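Alkylhydroperoxidase AhpD core: uncharacterized peroxidase-related protein (Ralstonia eutropha, PDB 2PRR) is of unknown function but probably acts as a peroxidase-like oxidoreductase, being related to alkylhydroperoxidase AhpD and the carboxymuconolactone decarboxylases. Local coordinates at residues 163-166 with 167-171; 128-131 with 132-136; 112-115 with 116-119. All blocks are in the same frame, centred on the assembly; numbering follows the deposited sequence.

How the interactions relate
The three contacts follow one another along the chain in the order 3, 2, 1. Interactions 1 and 2 have centres 10 Å apart and touch where helix 156-179 meets helix 122-137: T166 CG2 lies 3.4 Å from A131 O, and A163 CB is 4.0 Å from V134 CG2. Both contacts also reach the second subunit. Interaction 3, in the turn leading towards helix 122-137, packs on interaction 2 through Y115, whose OH probably hydrogen-bonds D129 OD1 at 2.6 Å. It stays about 11 Å from interaction 1 at the nearest atoms. The F169 ring of interaction 1 meets H94, a residue of the presumed redox site, edge-to-face, while V113 of interaction 3 packs on C87 of the third subunit.

Interaction 1: 163-166 with 167-171; sequences AAIT and AFFGL
A163 to T166 hand their carbonyls to A167 to G170 in four successive i to i+4 bonds within helix 156-179. The straightest joins F169 N to I165 O at 3.0 Å with an N-H...O angle of 172°; G170 N reaches T166 O at 2.9 Å but along a distinctly more bent path, 135°. A167 CB sits low over the preceding turn, 3.3 Å from A163 O.

The side-chain contact proper is made by I165 and F169, one turn apart and pointing the same way. I165 holds CG2 anti to the backbone N, and this methyl meets the ring atom F169 CD2 at 4.0 Å. F169 turns CG back beside its own N (chi1 -70°), which brings the ring edge down on the turn below, with CD2 3.4 Å from I165 O, an atom lying near the ring plane. One face of this ring receives the rim of F168, whose CD2 stands 3.7 Å above the plane and off-centre. F168 then runs on to the ring of F55 and to helix 49-63. T166 faces helix 122-137 instead; its OG1, beside the backbone N, hydrogen-bonds I162 O one turn earlier.

L171 of the second subunit packs on A167, and T178 of that subunit on A163, so the small side chains of this helix lie at a subunit interface. H94, which follows a CXXC sequence as the histidine of AhpD does, meets the F169 ring edge-to-face, and a bound diethylene glycol lies about 4 Å from the side chain of F169. With carbonyls used by the helix and the threonine hydroxyl turned onto I162 O, the contact presents mainly apolar surface, probably placing the F169 ring as an apolar neighbour of H94 at the presumed redox site.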
# COMPACT_ATOMS: atom_id res chain seq x y z
N ALA D 163 21.92 9.37 2.02
CA ALA D 163 21.05 9.53 0.87
C ALA D 163 21.71 9.12 -0.45
O ALA D 163 21.08 8.44 -1.26
CB ALA D 163 20.55 10.97 0.80
N ALA D 164 22.99 9.46 -0.65
CA ALA D 164 23.69 9.08 -1.85
C ALA D 164 23.83 7.56 -1.99
O ALA D 164 23.55 6.99 -3.04
CB ALA D 164 25.08 9.76 -1.89
N ILE D 165 24.27 6.92 -0.92
CA ILE D 165 24.42 5.45 -0.85
C ILE D 165 23.05 4.81 -1.12
O ILE D 165 22.91 3.92 -1.93
CB ILE D 165 24.94 5.08 0.53
CG1 ILE D 165 26.45 5.42 0.63
CG2 ILE D 165 24.69 3.64 0.82
CD1 ILE D 165 27.00 5.27 1.98
N THR D 166 22.03 5.28 -0.43
CA THR D 166 20.68 4.77 -0.70
C THR D 166 20.44 4.88 -2.22
O THR D 166 20.15 3.89 -2.87
CB THR D 166 19.64 5.54 0.10
OG1 THR D 166 19.95 5.49 1.50
CG2 THR D 166 18.21 4.99 -0.15
N ALA D 167 20.65 6.08 -2.77
CA ALA D 167 20.37 6.35 -4.18
C ALA D 167 21.10 5.45 -5.15
O ALA D 167 20.50 4.90 -6.06
CB ALA D 167 20.64 7.81 -4.50
N PHE D 168 22.39 5.27 -4.96
CA PHE D 168 23.16 4.45 -5.85
C PHE D 168 22.85 2.95 -5.75
O PHE D 168 22.83 2.25 -6.76
CB PHE D 168 24.65 4.69 -5.63
CG PHE D 168 25.50 3.73 -6.39
CD1 PHE D 168 25.65 3.88 -7.76
CD2 PHE D 168 26.09 2.65 -5.75
CE1 PHE D 168 26.42 2.98 -8.48
CE2 PHE D 168 26.88 1.75 -6.47
CZ PHE D 168 27.04 1.93 -7.83
N PHE D 169 22.66 2.42 -4.56
CA PHE D 169 22.27 1.04 -4.43
C PHE D 169 20.77 0.77 -4.79
O PHE D 169 20.39 -0.31 -4.99
CB PHE D 169 22.68 0.49 -3.08
CG PHE D 169 24.21 0.30 -2.93
CD1 PHE D 169 24.82 -0.85 -3.31
CD2 PHE D 169 24.99 1.30 -2.44
CE1 PHE D 169 26.22 -1.01 -3.19
CE2 PHE D 169 26.44 1.09 -2.31
CZ PHE D 169 26.97 -0.04 -2.70
N GLY D 170 19.99 1.79 -4.92
CA GLY D 170 18.62 1.65 -5.47
C GLY D 170 18.80 1.40 -6.97
O GLY D 170 18.02 0.66 -7.58
N LEU D 171 19.85 1.99 -7.57
CA LEU D 171 20.19 1.75 -8.98
C LEU D 171 20.69 0.30 -9.11
O LEU D 171 20.17 -0.50 -9.89
CB LEU D 171 21.27 2.75 -9.45
CG LEU D 171 21.91 2.66 -10.85
CD1 LEU D 171 22.78 3.88 -11.08
CD2 LEU D 171 22.75 1.41 -11.04

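Interaction 2: 128-131 with 132-136; sequences LDFA and LKVCK
F130 and V134 make a CH-pi contact one turn apart on helix 122-137, on the side of that helix that packs against helix 156-179 and the second subunit. V134 CG2 lies over one face of the phenyl ring, 4.0 Å from its centroid and 17° off the normal, slightly towards the rim at CE2 and CZ. The valine keeps CG2 beside its own N, directed back at the preceding turn; there the methyl also approaches F130 O at 3.5 Å. That carbonyl takes V134 N at 3.0 Å. K133 N bonds chiefly to D129 O, at 3.2 Å, and only weakly, at a poor angle, to F130 O.

In this all-helical, AhpD-like fold the helix divides its surface among several neighbours. A131 and C135 turn to T166 and to helix 71-84, with C135 CB 3.2 Å from A131 O, the carbonyl that also accepts C135 N. T178 of the second subunit packs on both F130 and V134, and R174 of that subunit hydrogen-bonds C135 O. L132 takes another flank: its CD2 folds back to within 3.3 Å of L128 O, the carbonyl that also accepts L132 N at 2.9 Å, and both leucines border Y115.

K133 leaves the contact as an extended chain; its NZ forms a salt bridge with D145, near the start of helix 143-151, and a hydrogen bond with E140 O in the loop between.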
# COMPACT_ATOMS: atom_id res chain seq x y z
N LEU D 128 19.35 4.67 9.65
CA LEU D 128 18.63 3.79 8.75
C LEU D 128 17.20 4.27 8.57
O LEU D 128 16.65 4.02 7.53
CB LEU D 128 18.65 2.34 9.22
CG LEU D 128 20.00 1.65 9.43
CD1 LEU D 128 19.75 0.21 9.82
CD2 LEU D 128 20.87 1.76 8.18
N ASP D 129 16.62 4.93 9.57
CA ASP D 129 15.25 5.49 9.41
C ASP D 129 15.25 6.46 8.21
O ASP D 129 14.34 6.48 7.40
CB ASP D 129 14.76 6.27 10.65
CG ASP D 129 14.49 5.39 11.88
OD1 ASP D 129 14.15 4.20 11.75
OD2 ASP D 129 14.60 5.91 13.01
N PHE D 130 16.31 7.25 8.12
CA PHE D 130 16.46 8.25 7.07
C PHE D 130 16.65 7.55 5.73
O PHE D 130 15.91 7.81 4.79
CB PHE D 130 17.65 9.18 7.40
CG PHE D 130 17.86 10.26 6.37
CD1 PHE D 130 16.90 11.25 6.17
CD2 PHE D 130 19.03 10.30 5.61
CE1 PHE D 130 17.09 12.22 5.23
CE2 PHE D 130 19.22 11.28 4.67
CZ PHE D 130 18.25 12.24 4.48
N ALA D 131 17.66 6.69 5.68
CA ALA D 131 17.91 5.85 4.51
C ALA D 131 16.62 5.23 3.96
O ALA D 131 16.39 5.24 2.76
CB ALA D 131 18.85 4.75 4.87
N LEU D 132 15.80 4.66 4.83
CA LEU D 132 14.55 4.05 4.38
C LEU D 132 13.58 5.03 3.80
O LEU D 132 12.89 4.69 2.84
CB LEU D 132 13.89 3.19 5.47
CG LEU D 132 14.27 1.69 5.47
CD1 LEU D 132 13.85 1.03 4.18
CD2 LEU D 132 15.76 1.41 5.70
N LYS D 133 13.56 6.26 4.32
CA LYS D 133 12.70 7.34 3.79
C LYS D 133 13.15 7.80 2.39
O LYS D 133 12.33 8.05 1.50
CB LYS D 133 12.68 8.54 4.73
CG LYS D 133 11.56 9.52 4.37
CD LYS D 133 11.44 10.71 5.29
CE LYS D 133 10.04 11.38 5.05
NZ LYS D 133 9.82 12.68 5.78
N VAL D 134 14.46 7.95 2.22
CA VAL D 134 15.02 8.29 0.95
C VAL D 134 14.71 7.15 -0.03
O VAL D 134 14.32 7.38 -1.17
CB VAL D 134 16.57 8.42 1.03
CG1 VAL D 134 17.17 8.59 -0.35
CG2 VAL D 134 16.99 9.56 1.94
N CYS D 135 14.92 5.92 0.44
CA CYS D 135 14.69 4.73 -0.35
C CYS D 135 13.27 4.64 -0.86
O CYS D 135 13.08 4.49 -2.03
CB CYS D 135 15.03 3.49 0.47
SG CYS D 135 14.90 1.95 -0.43
N LYS D 136 12.26 4.81 0.00
CA LYS D 136 10.84 4.65 -0.42
C LYS D 136 9.94 5.89 -0.46
O LYS D 136 8.82 5.81 -0.98
CB LYS D 136 10.14 3.67 0.52
CG LYS D 136 10.73 2.27 0.57
CD LYS D 136 10.58 1.45 -0.72
CE LYS D 136 11.35 0.10 -0.53
NZ LYS D 136 11.37 -0.87 -1.70

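Interaction 3: 112-115 with 116-119; sequences AVNY and LKAD
N114 and Y115 close two overlapping turns onto K117 and A118: K117 N meets N114 O at 2.9 Å, almost straight at 171°, and A118 N meets Y115 O at 3.1 Å from above the carbonyl plane rather than on a lone pair.

The side chain of N114 adds a third, weaker tie. With CG anti to the backbone N, the amide reaches forward along the chain and brings OD1 to 3.4 Å from L116 N, a weak hydrogen bond. The same oxygen is packed close to L116 CB, at 3.3 Å, and the other end of the amide, ND2, rests 3.7 Å from K117 CG. ND2 has its polar partner across an interface, H139 O of the fourth subunit, which helps fix which way round the amide is turned.

Y115 places CG between its N and carbonyl carbon (chi1 80°), a rotamer that swings the ring over the following peptide. L116 then crosses that ring: CD2 stands over one face, 4.0 Å from the centroid and 28° off the normal, and 3.7 Å from Y115 CE2. The phenol ring is thus held between L116 and the leucines L128 and L132 of helix 122-137, while its hydroxyl is bound to D129. K117 bends twice along its chain and carries NZ to a diethylene glycol, probably from the crystallisation liquor.

Farther on, D119 forms a salt bridge with R182 of the third subunit, so the loop contributes to subunit packing. Residues 114-118 form a short 3-10 turn opened by a weakly bonded Asx turn at N114, here joining helix 107-114 to the chain leading into helix 122-137.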
# COMPACT_ATOMS: atom_id res chain seq x y z
N ALA D 112 18.74 -7.07 7.63
CA ALA D 112 18.03 -7.50 6.44
C ALA D 112 16.56 -7.85 6.76
O ALA D 112 15.69 -7.53 5.97
CB ALA D 112 18.70 -8.64 5.81
N VAL D 113 16.30 -8.40 7.94
CA VAL D 113 14.93 -8.84 8.29
C VAL D 113 14.10 -7.72 8.90
O VAL D 113 12.99 -7.44 8.44
CB VAL D 113 15.00 -10.09 9.20
CG1 VAL D 113 13.67 -10.71 9.33
CG2 VAL D 113 15.97 -11.18 8.59
N ASN D 114 14.65 -7.04 9.90
CA ASN D 114 13.95 -5.93 10.54
C ASN D 114 14.91 -5.12 11.39
O ASN D 114 14.94 -5.32 12.60
CB ASN D 114 12.77 -6.45 11.39
CG ASN D 114 12.11 -5.37 12.21
OD1 ASN D 114 12.13 -4.19 11.84
ND2 ASN D 114 11.49 -5.77 13.32
N TYR D 115 15.65 -4.19 10.75
CA TYR D 115 16.68 -3.32 11.38
C TYR D 115 16.21 -2.65 12.68
O TYR D 115 17.05 -2.25 13.48
CB TYR D 115 17.18 -2.21 10.40
CG TYR D 115 16.25 -0.98 10.26
CD1 TYR D 115 15.23 -0.94 9.32
CD2 TYR D 115 16.41 0.15 11.08
CE1 TYR D 115 14.40 0.17 9.20
CE2 TYR D 115 15.57 1.26 10.98
CZ TYR D 115 14.56 1.26 10.04
OH TYR D 115 13.72 2.36 9.93
N LEU D 116 14.89 -2.50 12.86
CA LEU D 116 14.34 -1.94 14.09
C LEU D 116 14.72 -2.74 15.34
O LEU D 116 14.77 -2.19 16.43
CB LEU D 116 12.82 -1.85 14.01
CG LEU D 116 12.21 -0.96 12.92
CD1 LEU D 116 10.70 -1.01 12.97
CD2 LEU D 116 12.68 0.48 13.10
N LYS D 117 14.99 -4.03 15.17
CA LYS D 117 15.40 -4.92 16.25
C LYS D 117 16.85 -5.38 16.10
O LYS D 117 17.28 -6.35 16.72
CB LYS D 117 14.47 -6.13 16.26
CG LYS D 117 13.04 -5.84 16.73
CD LYS D 117 13.02 -5.41 18.20
CE LYS D 117 13.61 -6.47 19.15
NZ LYS D 117 13.73 -5.97 20.53
N ALA D 118 17.62 -4.69 15.27
CA ALA D 118 19.01 -5.07 15.10
C ALA D 118 19.79 -4.62 16.31
O ALA D 118 19.40 -3.65 16.97
CB ALA D 118 19.57 -4.44 13.88
N ASP D 119 20.89 -5.30 16.59
CA ASP D 119 21.74 -4.97 17.75
C ASP D 119 22.63 -3.77 17.44
O ASP D 119 23.86 -3.92 17.33
CB ASP D 119 22.66 -6.16 18.09
CG ASP D 119 21.92 -7.41 18.52
OD1 ASP D 119 20.70 -7.35 18.85
OD2 ASP D 119 22.60 -8.46 18.53